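Chitinase A (Pteris ryukyuensis, PDB 4RL3) probably hydrolyses glycosidic bonds in chitin as a family 18 chitinase, this chain being the catalytic domain of a longer protein. Local coordinates at residues P88-A93 / H125-S130; I119-E124 / Q140-L145; V129-F134 / V162-T167. All blocks are in the same frame, centred on the assembly; numbering follows the deposited sequence.

Interaction 1. Residues P88-A93 / H125-S130; sequences PVQFTA and HFDQVS
Gln90 holds Asp127 through both ends of its side-chain amide. NE2 makes a nearly straight bond to Asp127 OD2 at 2.9 Å, close to the amide plane and on the carboxylate's anti lone pair. From the same amide, OE1 takes the backbone N-H of Asp127 at 3.0 Å. The Gln90 chain is bent (chi2 -69°), which brings the amide against the base of His125, OE1 3.4 Å from its CB. Gln128 reaches back, extended, across CB and CG of Gln90, its amide plane almost parallel to the other.

The backbones are tied by Phe91 N to His125 O at 3.0 Å. One water accepts from Gln128 N, close to Gln90 OE1 and Phe91 O; a second bridges Ala93 N and Gln128 O. Pro88 CB sits over one face of the His125 ring, 3.9 Å from its centroid in a CH-pi contact, with Val89 O at the ring edge. Asp82 bonds His125 NE2 and so helps fix that ring. Val129 CG1 packs on Phe91 CD1. Phe126 to Val129 form a type I turn. The contact joins the loop after hairpin 83-84/87-88, beyond strand 73-81, to the loop after strand 118-123 at the C-terminal end of a TIM barrel.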
loop_
_atom_site.group_PDB
_atom_site.type_symbol
_atom_site.label_atom_id
_atom_site.label_comp_id
_atom_site.label_asym_id
_atom_site.label_seq_id
_atom_site.Cartn_x
_atom_site.Cartn_y
_atom_site.Cartn_z
ATOM N N PRO A 88 -18.688 -4.157 0.351
ATOM C CA PRO A 88 -17.348 -4.752 0.388
ATOM C C PRO A 88 -16.777 -5.024 -1.004
ATOM O O PRO A 88 -17.476 -5.525 -1.890
ATOM C CB PRO A 88 -17.560 -6.058 1.170
ATOM C CG PRO A 88 -18.822 -5.833 1.944
ATOM C CD PRO A 88 -19.673 -5.010 1.038
ATOM N N VAL A 89 -15.507 -4.671 -1.186
ATOM C CA VAL A 89 -14.813 -4.964 -2.423
ATOM C C VAL A 89 -14.427 -6.436 -2.400
ATOM O O VAL A 89 -13.332 -6.803 -1.975
ATOM C CB VAL A 89 -13.575 -4.058 -2.610
ATOM C CG1 VAL A 89 -12.830 -4.429 -3.890
ATOM C CG2 VAL A 89 -13.984 -2.599 -2.645
ATOM N N GLN A 90 -15.336 -7.277 -2.878
ATOM C CA GLN A 90 -15.102 -8.709 -2.983
ATOM C C GLN A 90 -14.238 -8.981 -4.196
ATOM O O GLN A 90 -14.606 -8.593 -5.313
ATOM C CB GLN A 90 -16.431 -9.462 -3.156
ATOM C CG GLN A 90 -17.306 -9.451 -1.918
ATOM C CD GLN A 90 -16.726 -10.274 -0.789
ATOM O OE1 GLN A 90 -15.758 -11.024 -0.967
ATOM N NE2 GLN A 90 -17.329 -10.156 0.389
ATOM N N PHE A 91 -13.090 -9.627 -4.004
ATOM C CA PHE A 91 -12.316 -10.021 -5.168
ATOM C C PHE A 91 -13.130 -11.031 -5.966
ATOM O O PHE A 91 -13.614 -12.015 -5.422
ATOM C CB PHE A 91 -10.964 -10.635 -4.805
ATOM C CG PHE A 91 -10.091 -10.857 -6.010
ATOM C CD1 PHE A 91 -10.241 -11.991 -6.792
ATOM C CD2 PHE A 91 -9.172 -9.899 -6.390
ATOM C CE1 PHE A 91 -9.470 -12.178 -7.917
ATOM C CE2 PHE A 91 -8.392 -10.085 -7.512
ATOM C CZ PHE A 91 -8.547 -11.219 -8.280
ATOM N N THR A 92 -13.274 -10.787 -7.262
ATOM C CA THR A 92 -14.049 -11.709 -8.088
ATOM C C THR A 92 -13.623 -11.663 -9.559
ATOM O O THR A 92 -13.294 -10.603 -10.111
ATOM C CB THR A 92 -15.560 -11.468 -7.889
ATOM O OG1 THR A 92 -16.319 -12.451 -8.611
ATOM C CG2 THR A 92 -15.956 -10.087 -8.313
ATOM N N ALA A 93 -13.590 -12.841 -10.168
ATOM C CA ALA A 93 -13.113 -13.002 -11.530
ATOM C C ALA A 93 -14.066 -13.903 -12.292
ATOM O O ALA A 93 -14.480 -14.943 -11.784
ATOM C CB ALA A 93 -11.724 -13.627 -11.529
ATOM N N HIS A 125 -11.394 -8.898 1.007
ATOM C CA HIS A 125 -12.626 -9.693 1.040
ATOM C C HIS A 125 -12.545 -10.779 -0.005
ATOM O O HIS A 125 -12.410 -10.499 -1.196
ATOM C CB HIS A 125 -13.841 -8.813 0.789
ATOM C CG HIS A 125 -13.941 -7.661 1.730
ATOM N ND1 HIS A 125 -14.295 -7.817 3.050
ATOM C CD2 HIS A 125 -13.711 -6.340 1.553
ATOM C CE1 HIS A 125 -14.282 -6.640 3.646
ATOM N NE2 HIS A 125 -13.935 -5.727 2.759
ATOM N N PHE A 126 -12.660 -12.017 0.454
ATOM C CA PHE A 126 -12.442 -13.189 -0.380
ATOM C C PHE A 126 -13.574 -14.193 -0.281
ATOM O O PHE A 126 -13.375 -15.384 -0.482
ATOM C CB PHE A 126 -11.117 -13.842 0.023
ATOM C CG PHE A 126 -9.947 -12.919 -0.115
ATOM C CD1 PHE A 126 -9.501 -12.573 -1.365
ATOM C CD2 PHE A 126 -9.328 -12.368 0.993
ATOM C CE1 PHE A 126 -8.435 -11.712 -1.524
ATOM C CE2 PHE A 126 -8.267 -11.493 0.847
ATOM C CZ PHE A 126 -7.815 -11.169 -0.415
ATOM N N ASP A 127 -14.777 -13.695 -0.031
ATOM C CA ASP A 127 -15.924 -14.575 0.175
ATOM C C ASP A 127 -16.490 -15.141 -1.133
ATOM O O ASP A 127 -17.327 -16.045 -1.092
ATOM C CB ASP A 127 -17.000 -13.822 0.952
ATOM C CG ASP A 127 -16.472 -13.240 2.252
ATOM O OD1 ASP A 127 -15.920 -14.011 3.060
ATOM O OD2 ASP A 127 -16.571 -12.009 2.464
ATOM N N GLN A 128 -16.040 -14.616 -2.276
ATOM C CA GLN A 128 -16.562 -15.000 -3.597
ATOM C C GLN A 128 -15.481 -15.580 -4.517
ATOM O O GLN A 128 -15.682 -15.695 -5.729
ATOM C CB GLN A 128 -17.213 -13.785 -4.276
ATOM C CG GLN A 128 -18.368 -13.178 -3.490
ATOM C CD GLN A 128 -19.017 -11.976 -4.163
ATOM O OE1 GLN A 128 -19.932 -11.380 -3.605
ATOM N NE2 GLN A 128 -18.540 -11.603 -5.351
ATOM N N VAL A 129 -14.344 -15.953 -3.941
ATOM C CA VAL A 129 -13.218 -16.463 -4.709
ATOM C C VAL A 129 -12.376 -17.431 -3.881
ATOM O O VAL A 129 -12.210 -17.254 -2.677
ATOM C CB VAL A 129 -12.346 -15.302 -5.239
ATOM C CG1 VAL A 129 -11.605 -14.597 -4.111
ATOM C CG2 VAL A 129 -11.373 -15.800 -6.301
ATOM N N SER A 130 -11.834 -18.453 -4.529
ATOM C CA SER A 130 -10.888 -19.338 -3.857
ATOM C C SER A 130 -9.539 -18.659 -3.725
ATOM O O SER A 130 -9.192 -17.766 -4.491
ATOM C CB SER A 130 -10.715 -20.648 -4.607
ATOM O OG SER A 130 -9.953 -20.463 -5.785
HETATM O O HOH W 1 -14.311 -12.551 -2.915
HETATM O O HOH W 2 -14.776 -15.007 -8.385
#

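Interaction 2. Residues I119-E124 / Q140-L145; sequences IDIDYE and QLITQL
Ile119 reaches from the strand into a patch made by Leu141, Ile142 and Leu145, and most of the contact runs through its last carbon. Start at CB, which points toward the helix but stays 4.9 Å from its nearest leucine carbon there, Leu145 CD1. Both branches come closer to the same methyl: CG2, beside the backbone N, and CG1 each lie 4.3 Å from Leu145 CD1. CG1 takes the crowded position between the backbone N and the carbonyl carbon (chi1 64°), and the chain then runs on extended (chi2 166°), which sends CD1 out toward the helix. At the tip, CD1 meets Leu145 CD1 at 3.7 Å, the two side chains crossing at about a right angle. The same methyl touches Leu141 CD2 at 4.0 Å, one helical turn back from Leu145. Ile142 CG1 is a looser neighbour, 4.2 Å from Ile119 CD1.

Strand 118-123 and helix 131-147 are the first two elements of a beta-alpha-beta unit completed by strand 153-156, the repeating step of the TIM barrel. Within it the short strand and helix segments run antiparallel, at 178°. The strand and the residue after it carry the DxDxE signature of family 18 (Asp120, Asp122, Glu124), and the strand residues alternate: Ile119 and Ile121 point to the helix, while Asp120 points away from it and is bonded by Tyr7, Ser78 and Ser155.

Two residues on, Ile121 makes a smaller contact of the same kind, its CG1 lying 4.0 Å from the CD1 methyl of Ile142. Ile142 leaves the helix to one side, yet its end comes nearer, CG1 beside Ile119 and CD1 beside Ile121. Beyond the segments, Leu141 and Leu145 rest also on helix 96-114, through Val104 and Thr108 respectively, and Ile121 also touches Phe134 and Ile138, earlier on helix 131-147.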
loop_
_atom_site.group_PDB
_atom_site.type_symbol
_atom_site.label_atom_id
_atom_site.label_comp_id
_atom_site.label_asym_id
_atom_site.label_seq_id
_atom_site.Cartn_x
_atom_site.Cartn_y
_atom_site.Cartn_z
ATOM N N ILE A 119 2.320 -0.897 -8.315
ATOM C CA ILE A 119 1.022 -1.251 -7.754
ATOM C C ILE A 119 1.186 -1.924 -6.399
ATOM O O ILE A 119 2.201 -2.556 -6.121
ATOM C CB ILE A 119 0.193 -2.168 -8.690
ATOM C CG1 ILE A 119 0.862 -3.532 -8.920
ATOM C CG2 ILE A 119 -0.044 -1.461 -10.020
ATOM C CD1 ILE A 119 -0.049 -4.569 -9.541
ATOM N N ASP A 120 0.162 -1.760 -5.573
ATOM C CA ASP A 120 0.073 -2.331 -4.240
ATOM C C ASP A 120 -1.230 -3.125 -4.191
ATOM O O ASP A 120 -2.275 -2.629 -4.616
ATOM C CB ASP A 120 0.042 -1.196 -3.206
ATOM C CG ASP A 120 -0.200 -1.686 -1.800
ATOM O OD1 ASP A 120 0.675 -2.403 -1.272
ATOM O OD2 ASP A 120 -1.242 -1.344 -1.212
ATOM N N ILE A 121 -1.162 -4.346 -3.667
ATOM C CA ILE A 121 -2.325 -5.230 -3.597
ATOM C C ILE A 121 -2.972 -5.139 -2.214
ATOM O O ILE A 121 -2.376 -5.541 -1.214
ATOM C CB ILE A 121 -1.932 -6.695 -3.886
ATOM C CG1 ILE A 121 -1.006 -6.808 -5.105
ATOM C CG2 ILE A 121 -3.195 -7.547 -4.066
ATOM C CD1 ILE A 121 -1.532 -6.257 -6.420
ATOM N N ASP A 122 -4.207 -4.639 -2.167
ATOM C CA ASP A 122 -4.880 -4.360 -0.891
ATOM C C ASP A 122 -6.323 -4.855 -0.905
ATOM O O ASP A 122 -7.213 -4.203 -0.363
ATOM C CB ASP A 122 -4.817 -2.862 -0.571
ATOM C CG ASP A 122 -5.254 -2.528 0.851
ATOM O OD1 ASP A 122 -5.045 -3.370 1.763
ATOM O OD2 ASP A 122 -5.787 -1.397 1.048
ATOM N N TYR A 123 -6.548 -6.018 -1.512
ATOM C CA TYR A 123 -7.828 -6.691 -1.343
ATOM C C TYR A 123 -7.919 -7.325 0.028
ATOM O O TYR A 123 -6.916 -7.807 0.564
ATOM C CB TYR A 123 -8.017 -7.769 -2.397
ATOM C CG TYR A 123 -8.274 -7.236 -3.783
ATOM C CD1 TYR A 123 -9.549 -6.859 -4.174
ATOM C CD2 TYR A 123 -7.244 -7.144 -4.712
ATOM C CE1 TYR A 123 -9.791 -6.403 -5.460
ATOM C CE2 TYR A 123 -7.464 -6.668 -5.992
ATOM C CZ TYR A 123 -8.738 -6.294 -6.364
ATOM O OH TYR A 123 -8.941 -5.846 -7.656
ATOM N N GLU A 124 -9.123 -7.342 0.598
ATOM C CA GLU A 124 -9.312 -7.990 1.901
ATOM C C GLU A 124 -10.548 -8.871 2.028
ATOM O O GLU A 124 -10.735 -9.506 3.058
ATOM C CB GLU A 124 -9.333 -6.937 3.006
ATOM C CG GLU A 124 -10.593 -6.099 3.040
ATOM C CD GLU A 124 -10.677 -5.242 4.290
ATOM O OE1 GLU A 124 -10.487 -4.022 4.155
ATOM O OE2 GLU A 124 -10.911 -5.783 5.400
ATOM N N GLN A 140 0.048 -13.391 -11.553
ATOM C CA GLN A 140 0.180 -13.159 -12.998
ATOM C C GLN A 140 0.187 -11.671 -13.335
ATOM O O GLN A 140 0.952 -11.226 -14.172
ATOM C CB GLN A 140 -0.953 -13.845 -13.751
ATOM C CG GLN A 140 -0.822 -15.347 -13.818
ATOM C CD GLN A 140 -1.885 -15.944 -14.720
ATOM O OE1 GLN A 140 -1.860 -15.735 -15.933
ATOM N NE2 GLN A 140 -2.837 -16.661 -14.142
ATOM N N LEU A 141 -0.692 -10.905 -12.691
ATOM C CA LEU A 141 -0.756 -9.456 -12.891
ATOM C C LEU A 141 0.603 -8.815 -12.592
ATOM O O LEU A 141 1.138 -8.067 -13.406
ATOM C CB LEU A 141 -1.838 -8.857 -11.995
ATOM C CG LEU A 141 -1.887 -7.333 -11.888
ATOM C CD1 LEU A 141 -2.139 -6.700 -13.253
ATOM C CD2 LEU A 141 -2.945 -6.912 -10.891
ATOM N N ILE A 142 1.161 -9.128 -11.426
ATOM C CA ILE A 142 2.440 -8.528 -11.035
ATOM C C ILE A 142 3.569 -8.976 -11.967
ATOM O O ILE A 142 4.399 -8.174 -12.400
ATOM C CB ILE A 142 2.798 -8.855 -9.569
ATOM C CG1 ILE A 142 1.806 -8.196 -8.624
ATOM C CG2 ILE A 142 4.209 -8.398 -9.253
ATOM C CD1 ILE A 142 1.902 -8.692 -7.191
ATOM N N THR A 143 3.583 -10.267 -12.277
ATOM C CA THR A 143 4.628 -10.850 -13.103
ATOM C C THR A 143 4.617 -10.217 -14.494
ATOM O O THR A 143 5.672 -9.837 -15.023
ATOM C CB THR A 143 4.457 -12.379 -13.201
ATOM O OG1 THR A 143 4.634 -12.956 -11.902
ATOM C CG2 THR A 143 5.451 -12.991 -14.176
ATOM N N GLN A 144 3.433 -10.056 -15.069
ATOM C CA GLN A 144 3.322 -9.422 -16.380
ATOM C C GLN A 144 3.698 -7.940 -16.356
ATOM O O GLN A 144 4.376 -7.465 -17.267
ATOM C CB GLN A 144 1.920 -9.564 -16.947
ATOM C CG GLN A 144 1.577 -10.951 -17.441
ATOM C CD GLN A 144 0.339 -10.965 -18.328
ATOM O OE1 GLN A 144 0.120 -10.065 -19.147
ATOM N NE2 GLN A 144 -0.437 -12.015 -18.211
ATOM N N LEU A 145 3.254 -7.190 -15.345
ATOM C CA LEU A 145 3.610 -5.774 -15.294
ATOM C C LEU A 145 5.116 -5.588 -15.149
ATOM O O LEU A 145 5.661 -4.636 -15.709
ATOM C CB LEU A 145 2.872 -5.045 -14.176
ATOM C CG LEU A 145 1.362 -4.862 -14.377
ATOM C CD1 LEU A 145 0.766 -4.291 -13.105
ATOM C CD2 LEU A 145 1.012 -3.967 -15.558
#

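Interaction 3. Residues V129-F134 / V162-T167; sequences VSTSTF and VESQYT
Phe134 turns an edge to the face of Tyr166, a T-shaped pair with ring centroids 5.6 Å apart and planes at 73°. Its CE2 stands over the tyrosine ring toward the rim, and CZ lies 3.8 Å from Tyr166 OH. With CG anti to the backbone N (chi1 174°), the phenylalanine is swung out of its helix toward the partner ring. The tyrosine hydroxyl is itself fixed by a hydrogen bond to Tyr123 O, on the segment 119-124.

Gln165 crosses Phe134 at about a right angle, laying CB 4.0 Å from the ring atom CD2. Its chain then bends at chi2 (83°), carrying the amide across to Thr131. Thr131 spreads its two branches: the CG2 methyl rests 3.9 Å from Gln165 CA, while OG1 faces two waters. The first water, 3.0 Å from Thr131 OG1, takes an N-H from Gln165 NE2 and donates to Val129 O. The second joins Thr131 OG1 to Ser164 OG, at 2.6 Å from the threonine oxygen.

With an alanine in place of Thr131, both waters would probably lose the hydroxyl that links them, the first keeping only Val129 O and Gln165 NE2 among the partners named, and Gln165 CA would be left without its methyl neighbour.

Helices 131-147 and 163-173 thus meet by their N-terminal turns, as adjacent helices in the outer ring of a TIM barrel.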
loop_
_atom_site.group_PDB
_atom_site.type_symbol
_atom_site.label_atom_id
_atom_site.label_comp_id
_atom_site.label_asym_id
_atom_site.label_seq_id
_atom_site.Cartn_x
_atom_site.Cartn_y
_atom_site.Cartn_z
ATOM N N VAL A 129 -14.344 -15.953 -3.941
ATOM C CA VAL A 129 -13.218 -16.463 -4.709
ATOM C C VAL A 129 -12.376 -17.431 -3.881
ATOM O O VAL A 129 -12.210 -17.254 -2.677
ATOM C CB VAL A 129 -12.346 -15.302 -5.239
ATOM C CG1 VAL A 129 -11.605 -14.597 -4.111
ATOM C CG2 VAL A 129 -11.373 -15.800 -6.301
ATOM N N SER A 130 -11.834 -18.453 -4.529
ATOM C CA SER A 130 -10.888 -19.338 -3.857
ATOM C C SER A 130 -9.539 -18.659 -3.725
ATOM O O SER A 130 -9.192 -17.766 -4.491
ATOM C CB SER A 130 -10.715 -20.648 -4.607
ATOM O OG SER A 130 -9.953 -20.463 -5.785
ATOM N N THR A 131 -8.764 -19.102 -2.757
ATOM C CA THR A 131 -7.440 -18.547 -2.552
ATOM C C THR A 131 -6.531 -18.819 -3.753
ATOM O O THR A 131 -5.764 -17.945 -4.159
ATOM C CB THR A 131 -6.854 -19.067 -1.228
ATOM O OG1 THR A 131 -7.649 -18.533 -0.160
ATOM C CG2 THR A 131 -5.388 -18.685 -1.054
ATOM N N SER A 132 -6.623 -20.015 -4.333
ATOM C CA SER A 132 -5.835 -20.337 -5.520
ATOM C C SER A 132 -6.146 -19.390 -6.678
ATOM O O SER A 132 -5.241 -18.967 -7.390
ATOM C CB SER A 132 -6.069 -21.783 -5.961
ATOM O OG SER A 132 -5.480 -22.696 -5.049
ATOM N N THR A 133 -7.424 -19.065 -6.861
ATOM C CA THR A 133 -7.836 -18.159 -7.926
ATOM C C THR A 133 -7.273 -16.764 -7.691
ATOM O O THR A 133 -6.703 -16.172 -8.597
ATOM C CB THR A 133 -9.361 -18.123 -8.083
ATOM O OG1 THR A 133 -9.807 -19.399 -8.566
ATOM C CG2 THR A 133 -9.786 -17.029 -9.051
ATOM N N PHE A 134 -7.409 -16.258 -6.467
ATOM C CA PHE A 134 -6.851 -14.955 -6.112
ATOM C C PHE A 134 -5.342 -14.898 -6.359
ATOM O O PHE A 134 -4.842 -13.971 -6.990
ATOM C CB PHE A 134 -7.160 -14.612 -4.649
ATOM C CG PHE A 134 -6.502 -13.351 -4.159
ATOM C CD1 PHE A 134 -6.896 -12.116 -4.645
ATOM C CD2 PHE A 134 -5.478 -13.398 -3.221
ATOM C CE1 PHE A 134 -6.292 -10.959 -4.202
ATOM C CE2 PHE A 134 -4.877 -12.234 -2.752
ATOM C CZ PHE A 134 -5.273 -11.016 -3.265
ATOM N N VAL A 162 -6.082 -11.907 6.704
ATOM C CA VAL A 162 -5.913 -12.376 5.327
ATOM C C VAL A 162 -4.576 -13.104 5.115
ATOM O O VAL A 162 -4.051 -13.160 4.009
ATOM C CB VAL A 162 -6.107 -11.213 4.327
ATOM C CG1 VAL A 162 -7.546 -10.715 4.404
ATOM C CG2 VAL A 162 -5.128 -10.070 4.573
ATOM N N GLU A 163 -4.061 -13.720 6.182
ATOM C CA GLU A 163 -2.785 -14.441 6.138
ATOM C C GLU A 163 -2.758 -15.571 5.119
ATOM O O GLU A 163 -1.771 -15.734 4.398
ATOM C CB GLU A 163 -2.485 -15.007 7.533
ATOM C CG GLU A 163 -1.183 -15.783 7.681
ATOM C CD GLU A 163 -0.918 -16.114 9.136
ATOM O OE1 GLU A 163 -0.824 -15.163 9.948
ATOM O OE2 GLU A 163 -0.854 -17.323 9.481
ATOM N N SER A 164 -3.839 -16.352 5.062
ATOM C CA SER A 164 -3.899 -17.484 4.144
ATOM C C SER A 164 -3.673 -17.050 2.693
ATOM O O SER A 164 -2.898 -17.662 1.951
ATOM C CB SER A 164 -5.249 -18.190 4.270
ATOM O OG SER A 164 -5.253 -19.356 3.468
ATOM N N GLN A 165 -4.336 -15.972 2.299
ATOM C CA GLN A 165 -4.240 -15.475 0.933
ATOM C C GLN A 165 -2.875 -14.877 0.637
ATOM O O GLN A 165 -2.246 -15.202 -0.370
ATOM C CB GLN A 165 -5.311 -14.427 0.659
ATOM C CG GLN A 165 -6.720 -15.000 0.554
ATOM C CD GLN A 165 -7.422 -15.226 1.886
ATOM O OE1 GLN A 165 -6.966 -14.789 2.952
ATOM N NE2 GLN A 165 -8.552 -15.917 1.824
ATOM N N TYR A 166 -2.417 -13.977 1.494
ATOM C CA TYR A 166 -1.202 -13.236 1.174
ATOM C C TYR A 166 0.096 -14.005 1.407
ATOM O O TYR A 166 1.070 -13.781 0.694
ATOM C CB TYR A 166 -1.200 -11.882 1.865
ATOM C CG TYR A 166 -2.127 -10.896 1.184
ATOM C CD1 TYR A 166 -1.700 -10.163 0.076
ATOM C CD2 TYR A 166 -3.437 -10.724 1.616
ATOM C CE1 TYR A 166 -2.541 -9.271 -0.560
ATOM C CE2 TYR A 166 -4.284 -9.838 0.979
ATOM C CZ TYR A 166 -3.834 -9.116 -0.108
ATOM O OH TYR A 166 -4.677 -8.220 -0.742
ATOM N N THR A 167 0.131 -14.912 2.388
ATOM C CA THR A 167 1.328 -15.748 2.519
ATOM C C THR A 167 1.481 -16.705 1.330
ATOM O O THR A 167 2.594 -16.974 0.875
ATOM C CB THR A 167 1.386 -16.547 3.839
ATOM O OG1 THR A 167 0.230 -17.395 3.962
ATOM C CG2 THR A 167 1.516 -15.614 5.044
HETATM O O HOH W 3 -10.288 -17.121 -0.299
HETATM O O HOH W 4 -7.500 -19.808 2.103
#

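Interaction 2 is fully buried and wholly aliphatic, lying in the layer between the barrel strands and the helices. Interaction 1 is a surface contact of loops, held by amide, carboxylate, backbone and water. Interaction 3 falls between them, with aromatic rings inward and a polar, watered edge outward. Helix 131-147 serves both 2 and 3, its later half in interaction 2, its first turn in interaction 3, and Val129 and Ser130 are common to 1 and 3. The aromatic side chains join the three: Phe91 and Phe126 of interaction 1 pack on Phe134, Phe91 also meets Tyr123, and Tyr123 links interaction 2 to both of the others.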